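Beta-galactosidase (Trichoderma reesei, PDB 3OG2) probably hydrolyses terminal non-reducing beta-D-galactose residues from beta-D-galactosides, as a glycoside hydrolase of family 35. Local coordinates at residues P428-D433 against V454-V459; L464-A469 against E494-N499; S688-A693 against S700-D705; S731-S736 against M798-G803. All blocks are in the same frame, centred on the assembly; numbering follows the deposited sequence.

Interaction 1 of 4, residues P428-D433 against V454-V459; sequences PTSAGD and VTDYPV
Pro-428 offers its carbonyl to Thr-455: the threonine OG1 donates to Pro-428 O over 2.9 Å, almost straight ahead of the C=O bond (angle at the oxygen 163°). Next along, Thr-429 meets the same threonine through methyls, CG2 of Thr-429 lying 3.8 Å from CG2 of Thr-455, and the two side chains cross at about a right angle. The hydroxyl of Thr-429 turns back into its own loop instead. Thr-429 OG1 accepts from Ala-431 N at 2.9 Å, an ST turn, and donates to Gly-432 O at 2.7 Å, in the carbonyl plane on a lone pair. These bonds brace a type I beta turn from Thr-429 to Gly-432, part of the connection between strands 421-427 and 434-436 in the all-beta region that follows the TIM barrel. The turn abuts the corner of strand 450-459 at Thr-455 and Asp-456, where Asp-456 and Tyr-457 together face Leu-464 as a G1 beta bulge. Ser-430 then grips the Asp-456 carboxylate at both oxygens. Ser-430 N reaches OD2 of Asp-456 at 2.8 Å (N-H...O angle 159°), and Ser-430 OG donates to OD1 of Asp-456 at 2.6 Å. Both donors come from the syn side, somewhat out of the carboxylate plane, a two-point hold that should fix the rotation of the group. With CG beside its own backbone N (chi1 -68°), Asp-456 presents the carboxylate to the turn, while Lys-498 forms a salt bridge with OD1. The turn ends at Gly-432, whose positive phi would jam a beta carbon against the carbonyl of Ala-431.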
loop_
_atom_site.group_PDB
_atom_site.type_symbol
_atom_site.label_atom_id
_atom_site.label_comp_id
_atom_site.label_asym_id
_atom_site.label_seq_id
_atom_site.Cartn_x
_atom_site.Cartn_y
_atom_site.Cartn_z
ATOM N N PRO A 428 -9.463 9.146 37.992
ATOM C CA PRO A 428 -8.470 9.669 38.931
ATOM C C PRO A 428 -7.800 10.914 38.372
ATOM O O PRO A 428 -7.472 10.982 37.158
ATOM C CB PRO A 428 -7.485 8.500 39.080
ATOM C CG PRO A 428 -7.575 7.795 37.751
ATOM C CD PRO A 428 -9.028 7.879 37.350
ATOM N N THR A 429 -7.596 11.899 39.247
ATOM C CA THR A 429 -6.888 13.102 38.868
ATOM C C THR A 429 -6.009 13.539 40.054
ATOM O O THR A 429 -6.193 13.046 41.155
ATOM C CB THR A 429 -7.762 14.312 38.489
ATOM O OG1 THR A 429 -8.324 14.868 39.679
ATOM C CG2 THR A 429 -8.935 13.925 37.613
ATOM N N SER A 430 -5.084 14.457 39.795
ATOM C CA SER A 430 -4.318 15.114 40.858
ATOM C C SER A 430 -5.195 15.855 41.857
ATOM O O SER A 430 -4.732 16.188 42.951
ATOM C CB SER A 430 -3.351 16.138 40.268
ATOM O OG SER A 430 -4.093 17.117 39.500
ATOM N N ALA A 431 -6.464 16.109 41.535
ATOM C CA ALA A 431 -7.341 16.698 42.531
ATOM C C ALA A 431 -8.252 15.650 43.175
ATOM O O ALA A 431 -9.186 16.050 43.865
ATOM C CB ALA A 431 -8.117 17.836 41.860
ATOM N N GLY A 432 -8.019 14.354 42.958
ATOM C CA GLY A 432 -8.792 13.241 43.478
ATOM C C GLY A 432 -9.699 12.672 42.401
ATOM O O GLY A 432 -9.672 13.062 41.230
ATOM N N ASP A 433 -10.526 11.692 42.775
ATOM C CA ASP A 433 -11.379 11.040 41.788
ATOM C C ASP A 433 -12.602 11.889 41.468
ATOM O O ASP A 433 -13.265 12.363 42.405
ATOM C CB ASP A 433 -11.912 9.730 42.325
ATOM C CG ASP A 433 -10.848 8.701 42.622
ATOM O OD1 ASP A 433 -9.763 8.730 41.983
ATOM O OD2 ASP A 433 -11.138 7.861 43.501
ATOM N N VAL A 454 -8.699 12.082 28.944
ATOM C CA VAL A 454 -7.424 12.276 29.618
ATOM C C VAL A 454 -7.591 12.964 30.961
ATOM O O VAL A 454 -8.543 13.700 31.201
ATOM C CB VAL A 454 -6.445 13.123 28.753
ATOM C CG1 VAL A 454 -6.101 12.411 27.441
ATOM C CG2 VAL A 454 -7.001 14.495 28.428
ATOM N N THR A 455 -6.627 12.708 31.852
ATOM C CA THR A 455 -6.512 13.492 33.085
ATOM C C THR A 455 -5.067 13.999 33.246
ATOM O O THR A 455 -4.095 13.333 32.799
ATOM C CB THR A 455 -6.987 12.776 34.366
ATOM O OG1 THR A 455 -6.130 11.678 34.647
ATOM C CG2 THR A 455 -8.419 12.232 34.234
ATOM N N ASP A 456 -4.910 15.151 33.889
ATOM C CA ASP A 456 -3.645 15.830 34.089
ATOM C C ASP A 456 -2.796 15.806 32.829
ATOM O O ASP A 456 -1.640 15.347 32.789
ATOM C CB ASP A 456 -2.867 15.186 35.249
ATOM C CG ASP A 456 -3.652 15.506 36.527
ATOM O OD1 ASP A 456 -3.707 16.709 36.914
ATOM O OD2 ASP A 456 -4.222 14.591 37.129
ATOM N N TYR A 457 -3.410 16.295 31.744
ATOM C CA TYR A 457 -2.767 16.297 30.433
ATOM C C TYR A 457 -2.043 17.610 30.262
ATOM O O TYR A 457 -2.687 18.683 30.272
ATOM C CB TYR A 457 -3.854 16.102 29.371
ATOM C CG TYR A 457 -3.296 16.070 27.970
ATOM C CD1 TYR A 457 -3.163 17.270 27.227
ATOM C CD2 TYR A 457 -2.880 14.878 27.383
ATOM C CE1 TYR A 457 -2.642 17.258 25.950
ATOM C CE2 TYR A 457 -2.379 14.867 26.097
ATOM C CZ TYR A 457 -2.276 16.057 25.387
ATOM O OH TYR A 457 -1.751 16.072 24.116
ATOM N N PRO A 458 -0.733 17.606 30.063
ATOM C CA PRO A 458 -0.027 18.878 29.943
ATOM C C PRO A 458 -0.205 19.539 28.575
ATOM O O PRO A 458 -0.098 18.895 27.502
ATOM C CB PRO A 458 1.454 18.486 30.108
ATOM C CG PRO A 458 1.491 17.020 29.890
ATOM C CD PRO A 458 0.140 16.435 30.025
ATOM N N VAL A 459 -0.493 20.827 28.607
ATOM C CA VAL A 459 -0.639 21.654 27.436
ATOM C C VAL A 459 0.340 22.808 27.573
ATOM O O VAL A 459 0.028 23.963 27.920
ATOM C CB VAL A 459 -2.076 22.142 27.249
ATOM C CG1 VAL A 459 -2.236 22.927 25.933
ATOM C CG2 VAL A 459 -3.065 20.962 27.269
#

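Interaction 2 of 4, residues L464-A469 against E494-N499; sequences LLYSTA and EFAVKN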
loop_
_atom_site.group_PDB
_atom_site.type_symbol
_atom_site.label_atom_id
_atom_site.label_comp_id
_atom_site.label_asym_id
_atom_site.label_seq_id
_atom_site.Cartn_x
_atom_site.Cartn_y
_atom_site.Cartn_z
ATOM N N LEU A 464 -4.567 20.397 31.559
ATOM C CA LEU A 464 -5.960 19.963 31.606
ATOM C C LEU A 464 -6.126 19.014 32.769
ATOM O O LEU A 464 -5.565 17.909 32.719
ATOM C CB LEU A 464 -6.420 19.159 30.383
ATOM C CG LEU A 464 -6.374 19.947 29.083
ATOM C CD1 LEU A 464 -6.670 19.062 27.875
ATOM C CD2 LEU A 464 -7.408 21.047 29.119
ATOM N N LEU A 465 -6.860 19.411 33.788
ATOM C CA LEU A 465 -7.155 18.475 34.881
ATOM C C LEU A 465 -7.877 17.278 34.310
ATOM O O LEU A 465 -7.563 16.136 34.693
ATOM C CB LEU A 465 -7.967 19.240 35.909
ATOM C CG LEU A 465 -8.358 18.363 37.109
ATOM C CD1 LEU A 465 -7.100 18.066 37.911
ATOM C CD2 LEU A 465 -9.423 19.057 37.951
ATOM N N TYR A 466 -8.802 17.511 33.365
ATOM C CA TYR A 466 -9.359 16.385 32.600
ATOM C C TYR A 466 -9.918 16.944 31.300
ATOM O O TYR A 466 -10.229 18.141 31.226
ATOM C CB TYR A 466 -10.424 15.600 33.359
ATOM C CG TYR A 466 -11.596 16.468 33.813
ATOM C CD1 TYR A 466 -12.677 16.744 32.991
ATOM C CD2 TYR A 466 -11.606 17.008 35.111
ATOM C CE1 TYR A 466 -13.766 17.532 33.395
ATOM C CE2 TYR A 466 -12.679 17.804 35.515
ATOM C CZ TYR A 466 -13.739 18.049 34.668
ATOM O OH TYR A 466 -14.746 18.870 35.154
ATOM N N SER A 467 -10.110 16.050 30.358
ATOM C CA SER A 467 -10.958 16.383 29.210
ATOM C C SER A 467 -11.659 15.138 28.704
ATOM O O SER A 467 -10.984 14.086 28.566
ATOM C CB SER A 467 -10.106 16.962 28.076
ATOM O OG SER A 467 -10.951 17.244 26.948
ATOM N N THR A 468 -12.951 15.250 28.426
ATOM C CA THR A 468 -13.654 14.169 27.774
ATOM C C THR A 468 -13.534 14.344 26.263
ATOM O O THR A 468 -13.464 13.351 25.509
ATOM C CB THR A 468 -15.135 14.102 28.157
ATOM O OG1 THR A 468 -15.802 15.286 27.683
ATOM C CG2 THR A 468 -15.323 14.107 29.681
ATOM N N ALA A 469 -13.460 15.588 25.793
ATOM C CA ALA A 469 -13.254 15.763 24.350
ATOM C C ALA A 469 -11.857 15.349 23.952
ATOM O O ALA A 469 -10.920 15.468 24.758
ATOM C CB ALA A 469 -13.454 17.266 24.060
ATOM N N GLU A 494 -16.850 17.919 28.443
ATOM C CA GLU A 494 -16.416 18.830 29.503
ATOM C C GLU A 494 -14.906 18.717 29.668
ATOM O O GLU A 494 -14.357 17.598 29.538
ATOM C CB GLU A 494 -17.183 18.475 30.787
ATOM C CG GLU A 494 -16.940 19.541 31.850
ATOM C CD GLU A 494 -17.677 19.137 33.127
ATOM O OE1 GLU A 494 -18.914 19.372 33.215
ATOM O OE2 GLU A 494 -16.979 18.519 33.984
ATOM N N PHE A 495 -14.262 19.832 29.966
ATOM C CA PHE A 495 -12.847 19.795 30.310
ATOM C C PHE A 495 -12.614 20.833 31.408
ATOM O O PHE A 495 -13.411 21.751 31.602
ATOM C CB PHE A 495 -11.907 20.001 29.130
ATOM C CG PHE A 495 -12.069 21.304 28.399
ATOM C CD1 PHE A 495 -13.141 21.485 27.504
ATOM C CD2 PHE A 495 -11.124 22.287 28.591
ATOM C CE1 PHE A 495 -13.238 22.686 26.797
ATOM C CE2 PHE A 495 -11.225 23.481 27.914
ATOM C CZ PHE A 495 -12.277 23.662 27.011
ATOM N N ALA A 496 -11.504 20.660 32.094
ATOM C CA ALA A 496 -11.223 21.584 33.180
ATOM C C ALA A 496 -9.734 21.943 33.092
ATOM O O ALA A 496 -8.901 21.079 32.852
ATOM C CB ALA A 496 -11.533 20.967 34.523
ATOM N N VAL A 497 -9.441 23.207 33.301
ATOM C CA VAL A 497 -8.095 23.735 33.185
ATOM C C VAL A 497 -7.641 24.223 34.548
ATOM O O VAL A 497 -8.323 25.055 35.167
ATOM C CB VAL A 497 -7.996 24.878 32.152
ATOM C CG1 VAL A 497 -6.549 25.316 31.983
ATOM C CG2 VAL A 497 -8.576 24.417 30.802
ATOM N N LYS A 498 -6.503 23.695 35.035
ATOM C CA LYS A 498 -5.978 24.224 36.309
ATOM C C LYS A 498 -5.683 25.728 36.168
ATOM O O LYS A 498 -5.379 26.090 35.017
ATOM C CB LYS A 498 -4.711 23.479 36.736
ATOM C CG LYS A 498 -4.955 21.965 36.876
ATOM C CD LYS A 498 -3.663 21.419 37.543
ATOM C CE LYS A 498 -3.674 19.908 37.593
ATOM N NZ LYS A 498 -2.291 19.338 37.739
ATOM N N ASN A 499 -5.800 26.481 37.247
ATOM C CA ASN A 499 -5.693 27.957 37.195
ATOM C C ASN A 499 -4.813 28.500 36.075
ATOM O O ASN A 499 -3.592 28.396 36.102
ATOM C CB ASN A 499 -5.121 28.443 38.532
ATOM C CG ASN A 499 -4.975 29.941 38.541
ATOM O OD1 ASN A 499 -5.319 30.715 37.641
ATOM N ND2 ASN A 499 -4.432 30.350 39.689
#
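Tyr-466 and Ala-496 form an antiparallel hydrogen-bonded pair, with Ala-496 N donating to Tyr-466 O at 3.0 Å. A further backbone bond runs from Thr-468 N to Glu-494 O, and a weak one from Leu-465 N to Ala-496 O. The register slips by one residue between Leu-464 and Tyr-466, a beta bulge at the corner of strand 462-467. Among the polar side chains, Tyr-466 OH donates to Glu-494 OE2 at 2.5 Å, approaching from the anti side and 30° out of the carboxylate plane; ring and carboxylate are inclined at 48°. That carboxylate is gripped from outside as well, OE2 by the backbone N of Gln-438, and OE1 by Leu-439 N and Gln-530. Thr-468 OG1, which also bonds His-493, accepts from Glu-494 N at 2.9 Å in a nearly straight bond. The apolar contacts lie on both faces of the pairing. Ala-496 CB sits over one face of the Tyr-466 ring, 3.9 Å from its centroid, a CH-pi contact; the ring comes there because CG lies between the backbone N and carbonyl carbon (chi1 57°). On the opposite side of the strand pair, Leu-464 CD2 touches Val-497 CG2 at 3.9 Å and Phe-495 CD2 at 4.0 Å. Replacing Tyr-466 by a leucine would probably leave Glu-494 OE2 without its hydroxyl partner and take the aromatic face away from the Ala-496 methyl. Strands 462-467 and 492-497 are neighbours inside a large antiparallel sheet, flanked by strands 450-459 and 527-532, with Leu-434 and Ile-436 of strand 434-436 touching the Tyr-466 side chain.

Interaction 3 of 4, residues S688-A693 against S700-D705; sequences SNNTYA and SLYGSD. With NAG (2-acetamido-2-deoxy-beta-D-glucopyranose), chain E.
Residues 688-693 run as irregular loop past Tyr-702 and Asp-705, and Asp-705, in a 3-10 segment, donates its backbone N to Tyr-702 O. Turn motifs shape both sides: ST turns at Ser-688 and Ser-700 and an Asx turn at Asn-690, in a loop of a galactose-binding-like all-beta domain. Ser-688 OG accepts from Asn-690 N and donates to Asp-705 OD2 at 2.7 Å, on the syn side. Ser-700 OG reaches the same OD2 at 2.7 Å from the anti side, giving that oxygen two donors. Tyr-702 OH donates to Ala-693 O at 2.6 Å, above the carbonyl plane although that oxygen lies in the plane of the ring. Asn-690 CB meets the ring edge at Tyr-702 CE2, 4.1 Å away, and its amide stands 72° from the ring; OD1 takes the backbone N of Tyr-692 and Ala-693. A phenylalanine in place of Tyr-702 would probably leave Ala-693 O without this donor and the loop less firmly tied. One water links Asn-690 ND2, which also donates to Lys-799 O, to Asp-705 OD1; another, from Asn-689 N, reaches OD1 by a weak bond. Asn-689 carries the glycan, its ND2 joined to NAG C1 by a 1.5 Å covalent bond.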
loop_
_atom_site.group_PDB
_atom_site.type_symbol
_atom_site.label_atom_id
_atom_site.label_comp_id
_atom_site.label_asym_id
_atom_site.label_seq_id
_atom_site.Cartn_x
_atom_site.Cartn_y
_atom_site.Cartn_z
ATOM N N SER A 688 14.445 -32.012 -13.882
ATOM C CA SER A 688 14.158 -30.730 -13.250
ATOM C C SER A 688 14.742 -30.675 -11.837
ATOM O O SER A 688 14.786 -31.693 -11.193
ATOM C CB SER A 688 12.656 -30.462 -13.188
ATOM O OG SER A 688 12.373 -29.203 -12.549
ATOM N N ASN A 689 15.157 -29.496 -11.391
ATOM C CA ASN A 689 15.560 -29.309 -10.002
ATOM C C ASN A 689 14.368 -28.939 -9.132
ATOM O O ASN A 689 14.584 -28.700 -7.932
ATOM C CB ASN A 689 16.564 -28.155 -9.913
ATOM C CG ASN A 689 17.937 -28.507 -10.361
ATOM O OD1 ASN A 689 18.223 -29.689 -10.602
ATOM N ND2 ASN A 689 18.878 -27.574 -10.472
ATOM N N ASN A 690 13.196 -28.833 -9.736
ATOM C CA ASN A 690 11.978 -28.496 -9.005
ATOM C C ASN A 690 11.568 -29.674 -8.120
ATOM O O ASN A 690 11.019 -30.670 -8.548
ATOM C CB ASN A 690 10.849 -28.083 -9.924
ATOM C CG ASN A 690 9.714 -27.448 -9.117
ATOM O OD1 ASN A 690 9.394 -27.811 -8.013
ATOM N ND2 ASN A 690 9.108 -26.395 -9.673
ATOM N N THR A 691 11.876 -29.542 -6.827
ATOM C CA THR A 691 11.628 -30.629 -5.906
ATOM C C THR A 691 10.207 -30.571 -5.400
ATOM O O THR A 691 9.730 -31.522 -4.752
ATOM C CB THR A 691 12.632 -30.520 -4.735
ATOM O OG1 THR A 691 12.716 -29.147 -4.270
ATOM C CG2 THR A 691 14.032 -30.948 -5.178
ATOM N N TYR A 692 9.456 -29.506 -5.650
ATOM C CA TYR A 692 8.080 -29.381 -5.184
ATOM C C TYR A 692 7.099 -30.044 -6.143
ATOM O O TYR A 692 6.054 -30.512 -5.707
ATOM C CB TYR A 692 7.735 -27.912 -5.125
ATOM C CG TYR A 692 6.387 -27.529 -4.608
ATOM C CD1 TYR A 692 6.060 -27.655 -3.270
ATOM C CD2 TYR A 692 5.412 -27.034 -5.443
ATOM C CE1 TYR A 692 4.820 -27.305 -2.788
ATOM C CE2 TYR A 692 4.168 -26.666 -4.997
ATOM C CZ TYR A 692 3.880 -26.805 -3.664
ATOM O OH TYR A 692 2.628 -26.437 -3.198
ATOM N N ALA A 693 7.401 -30.078 -7.427
ATOM C CA ALA A 693 6.534 -30.649 -8.442
ATOM C C ALA A 693 7.367 -31.573 -9.328
ATOM O O ALA A 693 7.733 -31.197 -10.437
ATOM C CB ALA A 693 5.858 -29.551 -9.281
ATOM N N SER A 700 10.839 -31.338 -18.992
ATOM C CA SER A 700 10.199 -30.260 -18.245
ATOM C C SER A 700 9.460 -29.316 -19.184
ATOM O O SER A 700 10.024 -28.857 -20.193
ATOM C CB SER A 700 11.279 -29.453 -17.498
ATOM O OG SER A 700 10.590 -28.388 -16.838
ATOM N N LEU A 701 8.235 -28.987 -18.807
ATOM C CA LEU A 701 7.455 -27.930 -19.465
ATOM C C LEU A 701 7.077 -26.868 -18.460
ATOM O O LEU A 701 6.002 -26.270 -18.536
ATOM C CB LEU A 701 6.238 -28.564 -20.156
ATOM C CG LEU A 701 6.635 -29.589 -21.238
ATOM C CD1 LEU A 701 5.385 -30.320 -21.712
ATOM C CD2 LEU A 701 7.333 -28.962 -22.419
ATOM N N TYR A 702 7.998 -26.630 -17.527
ATOM C CA TYR A 702 7.841 -25.594 -16.499
ATOM C C TYR A 702 8.566 -24.345 -16.967
ATOM O O TYR A 702 9.798 -24.406 -17.197
ATOM C CB TYR A 702 8.469 -26.051 -15.184
ATOM C CG TYR A 702 7.876 -27.292 -14.566
ATOM C CD1 TYR A 702 6.658 -27.861 -14.956
ATOM C CD2 TYR A 702 8.603 -27.876 -13.533
ATOM C CE1 TYR A 702 6.181 -29.003 -14.313
ATOM C CE2 TYR A 702 8.101 -29.023 -12.879
ATOM C CZ TYR A 702 6.909 -29.567 -13.271
ATOM O OH TYR A 702 6.411 -30.710 -12.664
ATOM N N GLY A 703 7.887 -23.196 -17.091
ATOM C CA GLY A 703 8.558 -22.018 -17.601
ATOM C C GLY A 703 9.839 -21.649 -16.864
ATOM O O GLY A 703 10.866 -21.291 -17.467
ATOM N N SER A 704 9.802 -21.735 -15.514
ATOM C CA SER A 704 10.956 -21.227 -14.766
ATOM C C SER A 704 12.157 -22.131 -14.953
ATOM O O SER A 704 13.297 -21.653 -14.711
ATOM C CB SER A 704 10.643 -21.102 -13.266
ATOM O OG SER A 704 9.757 -19.997 -13.045
ATOM N N ASP A 705 11.972 -23.375 -15.366
ATOM C CA ASP A 705 13.121 -24.242 -15.599
ATOM C C ASP A 705 13.910 -23.761 -16.787
ATOM O O ASP A 705 15.095 -24.141 -16.914
ATOM C CB ASP A 705 12.707 -25.676 -15.860
ATOM C CG ASP A 705 12.383 -26.444 -14.555
ATOM O OD1 ASP A 705 12.557 -25.891 -13.446
ATOM O OD2 ASP A 705 11.982 -27.635 -14.677
HETATM C C1 NAG E . 20.318 -27.600 -10.869
HETATM C C2 NAG E . 20.849 -26.414 -11.695
HETATM C C3 NAG E . 22.351 -26.441 -11.919
HETATM C C4 NAG E . 23.140 -26.691 -10.620
HETATM C C5 NAG E . 22.467 -27.857 -9.877
HETATM C C6 NAG E . 23.216 -28.154 -8.574
HETATM C C7 NAG E . 19.619 -25.043 -13.327
HETATM C C8 NAG E . 19.344 -24.980 -14.818
HETATM N N2 NAG E . 20.167 -26.199 -12.938
HETATM O O3 NAG E . 22.828 -25.250 -12.531
HETATM O O4 NAG E . 24.491 -27.021 -10.968
HETATM O O5 NAG E . 21.072 -27.550 -9.644
HETATM O O6 NAG E . 22.976 -29.440 -8.049
HETATM O O7 NAG E . 19.654 -23.964 -12.712
HETATM O O HOH W 1 15.122 -26.904 -12.568
HETATM O O HOH W 2 10.090 -25.178 -12.151
#

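Interaction 4 of 4, residues S731-S736 against M798-G803; sequences STQGGS and MKAPRG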
loop_
_atom_site.group_PDB
_atom_site.type_symbol
_atom_site.label_atom_id
_atom_site.label_comp_id
_atom_site.label_asym_id
_atom_site.label_seq_id
_atom_site.Cartn_x
_atom_site.Cartn_y
_atom_site.Cartn_z
ATOM N N SER A 731 -2.747 -31.053 -18.940
ATOM C CA SER A 731 -2.851 -30.469 -17.617
ATOM C C SER A 731 -2.005 -29.217 -17.576
ATOM O O SER A 731 -0.768 -29.303 -17.741
ATOM C CB SER A 731 -2.434 -31.522 -16.581
ATOM O OG SER A 731 -2.534 -30.994 -15.268
ATOM N N THR A 732 -2.666 -28.069 -17.461
ATOM C CA THR A 732 -1.953 -26.780 -17.445
ATOM C C THR A 732 -2.044 -26.108 -16.107
ATOM O O THR A 732 -2.959 -26.342 -15.302
ATOM C CB THR A 732 -2.464 -25.843 -18.575
ATOM O OG1 THR A 732 -3.899 -25.656 -18.407
ATOM C CG2 THR A 732 -2.186 -26.397 -19.959
ATOM N N GLN A 733 -1.095 -25.215 -15.812
ATOM C CA GLN A 733 -1.108 -24.528 -14.526
ATOM C C GLN A 733 -0.582 -23.127 -14.755
ATOM O O GLN A 733 0.560 -22.938 -15.228
ATOM C CB GLN A 733 -0.275 -25.293 -13.497
ATOM C CG GLN A 733 -0.233 -24.523 -12.167
ATOM C CD GLN A 733 0.184 -25.422 -11.032
ATOM O OE1 GLN A 733 -0.672 -26.117 -10.452
ATOM N NE2 GLN A 733 1.482 -25.464 -10.704
ATOM N N GLY A 734 -1.372 -22.129 -14.383
ATOM C CA GLY A 734 -0.952 -20.740 -14.544
ATOM C C GLY A 734 -1.116 -19.889 -13.298
ATOM O O GLY A 734 -0.861 -18.696 -13.345
ATOM N N GLY A 735 -1.558 -20.463 -12.171
ATOM C CA GLY A 735 -1.884 -19.611 -11.021
ATOM C C GLY A 735 -3.381 -19.276 -11.045
ATOM O O GLY A 735 -4.027 -19.376 -12.111
ATOM N N SER A 736 -3.929 -18.882 -9.906
ATOM C CA SER A 736 -5.361 -18.577 -9.834
ATOM C C SER A 736 -5.784 -17.622 -10.973
ATOM O O SER A 736 -5.096 -16.650 -11.296
ATOM C CB SER A 736 -5.650 -17.824 -8.534
ATOM O OG SER A 736 -5.239 -18.625 -7.430
ATOM N N MET A 798 6.036 -21.501 -3.399
ATOM C CA MET A 798 6.458 -20.591 -4.503
ATOM C C MET A 798 6.979 -21.379 -5.697
ATOM O O MET A 798 7.014 -20.859 -6.815
ATOM C CB MET A 798 7.485 -19.613 -3.916
ATOM C CG MET A 798 8.172 -18.779 -5.001
ATOM S SD MET A 798 9.744 -19.577 -5.488
ATOM C CE MET A 798 10.014 -18.680 -7.033
ATOM N N LYS A 799 7.386 -22.650 -5.470
ATOM C CA LYS A 799 7.910 -23.452 -6.577
ATOM C C LYS A 799 6.812 -24.038 -7.443
ATOM O O LYS A 799 7.153 -24.779 -8.376
ATOM C CB LYS A 799 8.809 -24.586 -6.021
ATOM C CG LYS A 799 10.056 -24.019 -5.313
ATOM C CD LYS A 799 10.973 -25.187 -4.914
ATOM C CE LYS A 799 12.202 -24.658 -4.180
ATOM N NZ LYS A 799 12.930 -25.819 -3.541
ATOM N N ALA A 800 5.522 -23.743 -7.189
ATOM C CA ALA A 800 4.484 -24.261 -8.090
ATOM C C ALA A 800 4.774 -23.821 -9.523
ATOM O O ALA A 800 4.867 -22.614 -9.759
ATOM C CB ALA A 800 3.121 -23.763 -7.660
ATOM N N PRO A 801 4.970 -24.722 -10.456
ATOM C CA PRO A 801 5.389 -24.299 -11.804
ATOM C C PRO A 801 4.276 -23.648 -12.598
ATOM O O PRO A 801 3.080 -23.691 -12.260
ATOM C CB PRO A 801 5.872 -25.590 -12.456
ATOM C CG PRO A 801 5.301 -26.677 -11.684
ATOM C CD PRO A 801 5.025 -26.173 -10.260
ATOM N N ARG A 802 4.716 -23.080 -13.707
ATOM C CA ARG A 802 3.773 -22.507 -14.686
ATOM C C ARG A 802 4.032 -23.194 -15.995
ATOM O O ARG A 802 5.220 -23.320 -16.408
ATOM C CB ARG A 802 3.977 -21.006 -14.852
ATOM C CG ARG A 802 3.827 -20.294 -13.491
ATOM C CD ARG A 802 2.365 -20.284 -13.080
ATOM N NE ARG A 802 2.053 -19.622 -11.819
ATOM C CZ ARG A 802 1.699 -20.296 -10.706
ATOM N NH1 ARG A 802 1.696 -21.622 -10.660
ATOM N NH2 ARG A 802 1.363 -19.580 -9.648
ATOM N N GLY A 803 2.979 -23.639 -16.697
ATOM C CA GLY A 803 3.165 -24.280 -17.979
ATOM C C GLY A 803 2.324 -25.550 -18.012
ATOM O O GLY A 803 1.131 -25.548 -17.651
#
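Gln-733 and Gly-803 satisfy each other's backbones: Gln-733 N donates to Gly-803 O and Gly-803 N to Gln-733 O, each at 2.9 Å. This antiparallel hydrogen-bonded pair lies where strand 726-733 ends and strand 803-811 begins, in a three-stranded sheet of the second all-beta region, and the pairing goes on from Ser-731 to Leu-805. The Gln-733 side chain extends the pairing. With CG anti to its N (chi1 177°) the chain stretches along the other segment, and NE2 donates to Pro-801 O at 2.8 Å in a nearly straight bond (169°), the acceptor lying in the amide plane. Pro-801 O takes a second donor, Arg-802 NH1 at 3.0 Å, which comes from well above the carbonyl plane. The amide and guanidinium planes are almost perpendicular, 87° apart, and NE2 of Gln-733 lies at the guanidinium edge. Over one guanidinium face runs the Gly-734 to Gly-735 peptide, Gly-735 N standing 3.6 Å above its centre and Gly-735 CA 3.5 Å from Arg-802 NH2. The bare glycine backbone matters here, since a beta carbon on Gly-735 would crowd NH2 and also strike the carbonyl of Gly-734. Gly-734 O lies near NE of Arg-802, but at a poor angle for a bond. NH2 is held from outside by a salt bridge to Asp-788 OD1 and a bond to Gly-786 O. NH1 and NH2 are thus taken by carbonyls and by the Asp-788 carboxylate, whose charge probably balances that of the buried guanidinium, while the flat face of the group rests on backbone and NH1 shares Pro-801 O with the glutamine amide.

The four contacts form two pairs on opposite sides of the chain's centre. Interactions 1 and 2 have centres about 8 Å apart and share one sheet: strands 450-459 and 462-467 are joined by backbone hydrogen bonds from Tyr-457 O to Leu-464 N and Asp-456 N to Leu-465 O. Interactions 3 and 4 have centres about 10 Å apart, tied by Gly-703 N to Arg-802 O and Asn-690 ND2 to Lys-799 O, with the Tyr-702 ring packed on Pro-801. About 46 Å separates the nearest atoms of interactions 1 and 4. All four lie away from the galactose site, which includes Glu-180 and Glu-278; interaction 3 carries the glycan on Asn-689, its NAG also hydrogen-bonded to Arg-134 and Lys-136.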